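PDB 6DZD: purine nucleoside phosphorylase from Bacillus licheniformis, which probably catalyses the phosphorolysis of adenosine, inosine and methylthioadenosine to the free base and ribose 1-phosphate or methylthioribose 1-phosphate, and probably also deaminates adenosine. Local coordinates for residues 12-17 and 71-76. Residues are numbered along the deposited sequence; the frame is centred on the assembly and turned at random.
Sequences PSMLLI and DILKTD
M14 reaches from strand 14-17 to the C-terminal end of helix 59-72, where its terminal methyl CE sits against the isobutyl group of L73, the first residue past the helix, 3.5 Å from CD2 and 3.7 Å from CG. With chi2 -75° and chi3 -72° the chain folds twice, and the second bend swings CE toward L73 while the shaft stays level with I72. There CG of M14 passes the branch methyl CG2 of I72 at 4.0 Å, the two side chains running in opposite senses. That methyl lies anti to the backbone N of I72, with CG1 beside that N (chi1 -70°), and CG1 carries CD1 on toward CB of S13 at a looser 4.5 Å. CD2 of L16 meets CD2 of L73 at 4.2 Å. The contact is made by carbon atoms, while OG of S13 is hydrogen-bonded to N38 O; F273 of strand 270-276 touches M14, L16 and L73 alike. Just beyond L73, K74 adopts positive phi and closes the helix in a Schellman motif. The example illustrates helix-end-on-sheet packing in a mixed alpha-beta fold: M14 and L16, two apart on the strand, point from the same face of the sheet at the helix end in this YfiH/LACC1-family protein.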
ATOM      1  N   PRO A  12      -5.810 -16.394  10.076  1.00 46.87           N
ATOM      2  CA  PRO A  12      -5.947 -15.012  10.552  1.00 45.40           C
ATOM      3  C   PRO A  12      -5.152 -13.953   9.780  1.00 41.68           C
ATOM      4  O   PRO A  12      -5.567 -12.805   9.676  1.00 40.49           O
ATOM      5  CB  PRO A  12      -5.412 -15.093  11.982  1.00 47.25           C
ATOM      6  CG  PRO A  12      -4.351 -16.119  11.898  1.00 47.56           C
ATOM      7  CD  PRO A  12      -4.880 -17.158  10.930  1.00 48.46           C
ATOM      8  N   SER A  13      -4.000 -14.338   9.255  1.00 40.28           N
ATOM      9  CA  SER A  13      -3.010 -13.332   8.923  1.00 37.68           C
ATOM     10  C   SER A  13      -3.159 -12.699   7.545  1.00 35.27           C
ATOM     11  O   SER A  13      -2.650 -11.596   7.351  1.00 33.62           O
ATOM     12  CB  SER A  13      -1.607 -13.940   9.080  1.00 37.66           C
ATOM     13  OG  SER A  13      -1.323 -14.242  10.453  1.00 39.86           O
ATOM     14  N   MET A  14      -3.838 -13.322   6.581  1.00 35.40           N
ATOM     15  CA  MET A  14      -3.691 -12.906   5.188  1.00 33.33           C
ATOM     16  C   MET A  14      -5.002 -12.485   4.545  1.00 33.36           C
ATOM     17  O   MET A  14      -6.022 -13.167   4.673  1.00 35.37           O
ATOM     18  CB  MET A  14      -3.111 -14.029   4.332  1.00 33.53           C
ATOM     19  CG  MET A  14      -1.915 -14.752   4.922  1.00 34.21           C
ATOM     20  SD  MET A  14      -0.478 -13.692   4.766  1.00 31.97           S
ATOM     21  CE  MET A  14      -0.233 -13.827   2.994  1.00 30.70           C
ATOM     22  N   LEU A  15      -4.946 -11.381   3.805  1.00 31.48           N
ATOM     23  CA  LEU A  15      -5.973 -11.021   2.835  1.00 31.31           C
ATOM     24  C   LEU A  15      -5.358 -11.126   1.446  1.00 29.95           C
ATOM     25  O   LEU A  15      -4.338 -10.487   1.177  1.00 28.43           O
ATOM     26  CB  LEU A  15      -6.494  -9.606   3.083  1.00 30.76           C
ATOM     27  CG  LEU A  15      -7.470  -9.457   4.240  1.00 32.64           C
ATOM     28  CD1 LEU A  15      -7.509  -8.017   4.700  1.00 32.19           C
ATOM     29  CD2 LEU A  15      -8.831  -9.930   3.790  1.00 34.27           C
ATOM     30  N   LEU A  16      -5.991 -11.891   0.556  1.00 30.91           N
ATOM     31  CA  LEU A  16      -5.413 -12.212  -0.745  1.00 30.26           C
ATOM     32  C   LEU A  16      -6.283 -11.715  -1.885  1.00 30.23           C
ATOM     33  O   LEU A  16      -7.492 -11.963  -1.895  1.00 31.83           O
ATOM     34  CB  LEU A  16      -5.219 -13.726  -0.893  1.00 32.05           C
ATOM     35  CG  LEU A  16      -4.125 -14.326  -0.007  1.00 32.21           C
ATOM     36  CD1 LEU A  16      -4.093 -15.831  -0.107  1.00 34.61           C
ATOM     37  CD2 LEU A  16      -2.747 -13.715  -0.371  1.00 30.21           C
ATOM     38  N   ILE A  17      -5.659 -11.058  -2.862  1.00 28.82           N
ATOM     39  CA  ILE A  17      -6.354 -10.621  -4.071  1.00 29.00           C
ATOM     40  C   ILE A  17      -6.579 -11.827  -4.986  1.00 30.69           C
ATOM     41  O   ILE A  17      -5.663 -12.287  -5.677  1.00 30.57           O
ATOM     42  CB  ILE A  17      -5.582  -9.505  -4.782  1.00 27.45           C
ATOM     43  CG1 ILE A  17      -5.565  -8.274  -3.876  1.00 26.53           C
ATOM     44  CG2 ILE A  17      -6.250  -9.158  -6.093  1.00 27.99           C
ATOM     45  CD1 ILE A  17      -4.424  -7.292  -4.114  1.00 25.45           C
ATOM     46  N   ASP A  71       6.375 -17.674   4.804  1.00 24.37           N
ATOM     47  CA  ASP A  71       6.183 -19.119   4.753  1.00 26.47           C
ATOM     48  C   ASP A  71       4.753 -19.491   4.337  1.00 26.41           C
ATOM     49  O   ASP A  71       4.539 -20.531   3.716  1.00 28.24           O
ATOM     50  CB  ASP A  71       6.575 -19.729   6.102  1.00 27.30           C
ATOM     51  CG  ASP A  71       8.096 -19.670   6.375  1.00 28.17           C
ATOM     52  OD1 ASP A  71       8.885 -19.080   5.589  1.00 28.05           O
ATOM     53  OD2 ASP A  71       8.509 -20.229   7.410  1.00 29.15           O
ATOM     54  N   ILE A  72       3.758 -18.673   4.671  1.00 24.59           N
ATOM     55  CA  ILE A  72       2.405 -18.972   4.214  1.00 24.70           C
ATOM     56  C   ILE A  72       2.332 -18.886   2.695  1.00 25.06           C
ATOM     57  O   ILE A  72       1.738 -19.747   2.037  1.00 26.52           O
ATOM     58  CB  ILE A  72       1.385 -18.047   4.905  1.00 23.26           C
ATOM     59  CG1 ILE A  72       1.281 -18.419   6.398  1.00 24.13           C
ATOM     60  CG2 ILE A  72       0.025 -18.169   4.217  1.00 23.07           C
ATOM     61  CD1 ILE A  72       0.748 -17.331   7.305  1.00 24.18           C
ATOM     62  N   LEU A  73       2.959 -17.868   2.113  1.00 23.92           N
ATOM     63  CA  LEU A  73       3.048 -17.703   0.668  1.00 24.30           C
ATOM     64  C   LEU A  73       4.052 -18.655   0.027  1.00 26.50           C
ATOM     65  O   LEU A  73       4.317 -18.540  -1.179  1.00 27.07           O
ATOM     66  CB  LEU A  73       3.407 -16.252   0.343  1.00 22.45           C
ATOM     67  CG  LEU A  73       2.431 -15.207   0.881  1.00 20.48           C
ATOM     68  CD1 LEU A  73       3.082 -13.843   0.885  1.00 18.97           C
ATOM     69  CD2 LEU A  73       1.181 -15.165   0.041  1.00 20.45           C
ATOM     70  N   LYS A  74       4.618 -19.577   0.804  1.00 27.91           N
ATOM     71  CA  LYS A  74       5.569 -20.572   0.310  1.00 30.40           C
ATOM     72  C   LYS A  74       6.685 -19.886  -0.468  1.00 30.31           C
ATOM     73  O   LYS A  74       6.974 -20.221  -1.618  1.00 31.78           O
ATOM     74  CB  LYS A  74       4.868 -21.650  -0.533  1.00 32.44           C
ATOM     75  N   THR A  75       7.305 -18.901   0.188  1.00 28.71           N
ATOM     76  CA  THR A  75       8.423 -18.149  -0.366  1.00 28.59           C
ATOM     77  C   THR A  75       9.512 -18.030   0.686  1.00 28.76           C
ATOM     78  O   THR A  75       9.344 -18.427   1.843  1.00 28.72           O
ATOM     79  CB  THR A  75       8.017 -16.737  -0.827  1.00 26.30           C
ATOM     80  OG1 THR A  75       7.571 -15.956   0.301  1.00 24.28           O
ATOM     81  CG2 THR A  75       6.916 -16.801  -1.879  1.00 26.19           C
ATOM     82  N   ASP A  76      10.634 -17.463   0.264  1.00 29.08           N
ATOM     83  CA  ASP A  76      11.753 -17.174   1.139  1.00 29.32           C
ATOM     84  C   ASP A  76      11.864 -15.675   1.363  1.00 27.11           C
ATOM     85  O   ASP A  76      11.834 -14.894   0.405  1.00 26.39           O
ATOM     86  CB  ASP A  76      13.042 -17.685   0.516  1.00 31.81           C
ATOM     87  CG  ASP A  76      14.134 -17.902   1.531  1.00 32.95           C
ATOM     88  OD1 ASP A  76      14.227 -17.108   2.496  1.00 31.39           O
ATOM     89  OD2 ASP A  76      14.894 -18.889   1.361  1.00 35.62           O
TER